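Local atomic coordinates of carbonic anhydrase (Coccomyxa sp. PA, PDB entry 3UCM), a protein that probably catalyses the reversible hydration of carbon dioxide to hydrogencarbonate and a proton, using one zinc ion per subunit. Residues 72-77 against 128-133. Numbering follows the deposited sequence.
Sequences GNLVSN and SDVREV
The two methyl groups of L74 divide the work of meeting helix 128-135. CD2 reaches V130, 3.8 Å from its CG2, and also lies 3.9 Å from D129 CB; CD1 settles against the root of the carboxylate, 4.0 Å from D129 CG. L74 leaves the loop toward the first turn of the helix, and its CG, anti to the carbonyl carbon (chi1 -50°), carries the two methyls on to it, the side chain running roughly perpendicular to that of V130. Both methyls thus come to D129 CB from one side, and this is the close-packed half of the contact. L74 also touches Q161 of helix 146-166, whose OE1 accepts a hydrogen bond from the backbone N of V75.

This example illustrates how a loop following a sheet strand can pack against a helix a short way from the metal site. In the beta-class carbonic anhydrase fold, segment 72-77 lies in the loop between strand 65-70, at one border of the sheet within the chain, and helix 80-92. The side chain of V130 lies about 7 Å from that of the zinc ligand C106, and L74 about 8 Å from C47, another ligand.

Beyond L74 the contact loosens and turns polar. D129 CB points toward the loop, yet OD1 of its carboxylate comes no nearer to S76 CB than 4.1 Å. A water spans the wider gap to the main chain, hydrogen-bonded to D129 OD1 at 2.7 Å and to V75 O at 3.0 Å. The other oxygen, OD2, forms a salt bridge with K78 of the second subunit, a charge that would be expected to favour the ionised acid. K78 of that subunit also packs on L74.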
ATOM      1  N   GLY A  72      -7.048   0.111  15.103  1.00 48.62           N
ATOM      2  CA  GLY A  72      -6.227  -0.893  15.835  1.00 48.41           C
ATOM      3  C   GLY A  72      -4.803  -0.476  16.254  1.00 48.27           C
ATOM      4  O   GLY A  72      -4.035  -1.283  16.775  1.00 48.27           O
ATOM      5  N   ASN A  73      -4.443   0.774  16.062  1.00 47.06           N
ATOM      6  CA  ASN A  73      -3.089   1.197  16.397  1.00 49.19           C
ATOM      7  C   ASN A  73      -1.969   0.353  15.864  1.00 49.65           C
ATOM      8  O   ASN A  73      -1.008   0.066  16.600  1.00 50.79           O
ATOM      9  CB  ASN A  73      -2.855   1.510  17.915  1.00 49.63           C
ATOM     10  CG  ASN A  73      -3.387   0.444  18.837  1.00 50.56           C
ATOM     11  OD1 ASN A  73      -4.594   0.369  19.110  1.00 49.61           O
ATOM     12  ND2 ASN A  73      -2.486  -0.401  19.323  1.00 50.89           N
ATOM     13  N   LEU A  74      -2.070   0.028  14.566  1.00 50.06           N
ATOM     14  CA  LEU A  74      -1.074  -0.776  13.811  1.00 49.91           C
ATOM     15  C   LEU A  74       0.139  -0.025  13.213  1.00 49.30           C
ATOM     16  O   LEU A  74       0.014   1.096  12.725  1.00 48.44           O
ATOM     17  CB  LEU A  74      -1.762  -1.534  12.661  1.00 49.74           C
ATOM     18  CG  LEU A  74      -3.016  -2.335  13.022  1.00 49.08           C
ATOM     19  CD1 LEU A  74      -3.665  -2.873  11.748  1.00 48.17           C
ATOM     20  CD2 LEU A  74      -2.820  -3.457  14.041  1.00 49.93           C
ATOM     21  N   VAL A  75       1.287  -0.702  13.227  1.00 48.92           N
ATOM     22  CA  VAL A  75       2.565  -0.230  12.662  1.00 47.35           C
ATOM     23  C   VAL A  75       3.214  -1.314  11.788  1.00 47.17           C
ATOM     24  O   VAL A  75       3.443  -2.449  12.240  1.00 46.37           O
ATOM     25  CB  VAL A  75       3.538   0.129  13.799  1.00 48.09           C
ATOM     26  CG1 VAL A  75       4.853   0.743  13.255  1.00 45.67           C
ATOM     27  CG2 VAL A  75       2.834   1.057  14.811  1.00 45.99           C
ATOM     28  N   SER A  76       3.466  -0.974  10.523  1.00 46.76           N
ATOM     29  CA  SER A  76       3.995  -1.923   9.550  1.00 46.67           C
ATOM     30  C   SER A  76       4.967  -1.180   8.622  1.00 47.31           C
ATOM     31  O   SER A  76       4.733  -0.039   8.253  1.00 48.19           O
ATOM     32  CB  SER A  76       2.838  -2.542   8.744  1.00 46.88           C
ATOM     33  OG  SER A  76       3.292  -3.270   7.602  1.00 45.15           O
ATOM     34  N   ASN A  77       6.082  -1.807   8.302  1.00 46.88           N
ATOM     35  CA  ASN A  77       7.051  -1.260   7.400  1.00 47.62           C
ATOM     36  C   ASN A  77       6.481  -0.967   6.009  1.00 47.94           C
ATOM     37  O   ASN A  77       7.073  -0.175   5.261  1.00 46.62           O
ATOM     38  CB  ASN A  77       8.205  -2.276   7.196  1.00 48.33           C
ATOM     39  CG  ASN A  77       9.165  -2.379   8.399  1.00 48.30           C
ATOM     40  OD1 ASN A  77       9.104  -1.567   9.326  1.00 50.59           O
ATOM     41  ND2 ASN A  77      10.089  -3.380   8.363  1.00 44.72           N
ATOM     42  N   SER A 128      -5.790  -7.758   9.188  1.00 52.93           N
ATOM     43  CA  SER A 128      -4.825  -8.871   9.050  1.00 52.35           C
ATOM     44  C   SER A 128      -3.680  -8.854  10.068  1.00 53.81           C
ATOM     45  O   SER A 128      -3.266  -9.931  10.527  1.00 55.24           O
ATOM     46  CB  SER A 128      -4.252  -8.917   7.628  1.00 52.47           C
ATOM     47  OG  SER A 128      -5.270  -9.014   6.620  1.00 48.23           O
ATOM     48  N   ASP A 129      -3.172  -7.675  10.460  1.00 53.78           N
ATOM     49  CA  ASP A 129      -2.054  -7.631  11.429  1.00 54.40           C
ATOM     50  C   ASP A 129      -2.425  -8.168  12.818  1.00 54.95           C
ATOM     51  O   ASP A 129      -1.591  -8.741  13.517  1.00 54.00           O
ATOM     52  CB  ASP A 129      -1.536  -6.205  11.652  1.00 55.02           C
ATOM     53  CG  ASP A 129      -0.964  -5.541  10.400  1.00 54.86           C
ATOM     54  OD1 ASP A 129      -0.096  -4.645  10.591  1.00 56.59           O
ATOM     55  OD2 ASP A 129      -1.395  -5.850   9.274  1.00 54.82           O
ATOM     56  N   VAL A 130      -3.658  -7.884  13.251  1.00 55.95           N
ATOM     57  CA  VAL A 130      -4.187  -8.400  14.514  1.00 55.68           C
ATOM     58  C   VAL A 130      -4.316  -9.950  14.467  1.00 57.35           C
ATOM     59  O   VAL A 130      -4.027 -10.644  15.497  1.00 57.56           O
ATOM     60  CB  VAL A 130      -5.523  -7.735  14.821  1.00 55.95           C
ATOM     61  CG1 VAL A 130      -6.127  -8.196  16.197  1.00 51.39           C
ATOM     62  CG2 VAL A 130      -5.330  -6.231  14.723  1.00 55.16           C
ATOM     63  N   ARG A 131      -4.681 -10.502  13.292  1.00 56.50           N
ATOM     64  CA  ARG A 131      -4.707 -11.964  13.165  1.00 57.33           C
ATOM     65  C   ARG A 131      -3.332 -12.592  13.347  1.00 57.13           C
ATOM     66  O   ARG A 131      -3.190 -13.685  13.891  1.00 57.12           O
ATOM     67  CB  ARG A 131      -5.338 -12.445  11.850  1.00 57.21           C
ATOM     68  CG  ARG A 131      -6.797 -12.775  11.992  1.00 57.88           C
ATOM     69  CD  ARG A 131      -7.334 -13.088  10.662  1.00 59.20           C
ATOM     70  NE  ARG A 131      -8.099 -11.946  10.257  1.00 61.39           N
ATOM     71  CZ  ARG A 131      -8.282 -11.536   9.014  1.00 59.30           C
ATOM     72  NH1 ARG A 131      -7.762 -12.189   7.996  1.00 64.24           N
ATOM     73  NH2 ARG A 131      -9.007 -10.465   8.808  1.00 56.61           N
ATOM     74  N   GLU A 132      -2.312 -11.897  12.898  1.00 57.78           N
ATOM     75  CA  GLU A 132      -0.985 -12.459  12.972  1.00 58.43           C
ATOM     76  C   GLU A 132      -0.521 -12.476  14.432  1.00 58.47           C
ATOM     77  O   GLU A 132       0.064 -13.486  14.869  1.00 59.33           O
ATOM     78  CB  GLU A 132       0.001 -11.742  12.063  1.00 58.08           C
ATOM     79  CG  GLU A 132      -0.353 -11.769  10.582  1.00 60.66           C
ATOM     80  CD  GLU A 132       0.531 -10.778   9.759  1.00 65.84           C
ATOM     81  OE1 GLU A 132       0.023 -10.212   8.768  1.00 64.33           O
ATOM     82  OE2 GLU A 132       1.717 -10.516  10.134  1.00 68.97           O
ATOM     83  N   VAL A 133      -0.806 -11.420  15.196  1.00 57.50           N
ATOM     84  CA  VAL A 133      -0.437 -11.439  16.631  1.00 57.87           C
ATOM     85  C   VAL A 133      -1.254 -12.521  17.360  1.00 57.56           C
ATOM     86  O   VAL A 133      -0.743 -13.197  18.257  1.00 57.63           O
ATOM     87  CB  VAL A 133      -0.695 -10.084  17.363  1.00 57.85           C
ATOM     88  CG1 VAL A 133      -0.049 -10.112  18.713  1.00 59.19           C
ATOM     89  CG2 VAL A 133      -0.150  -8.927  16.593  1.00 56.55           C
TER
HETATM   90  O   HOH W   1       2.009  -5.041  12.201  1.00 64.41           O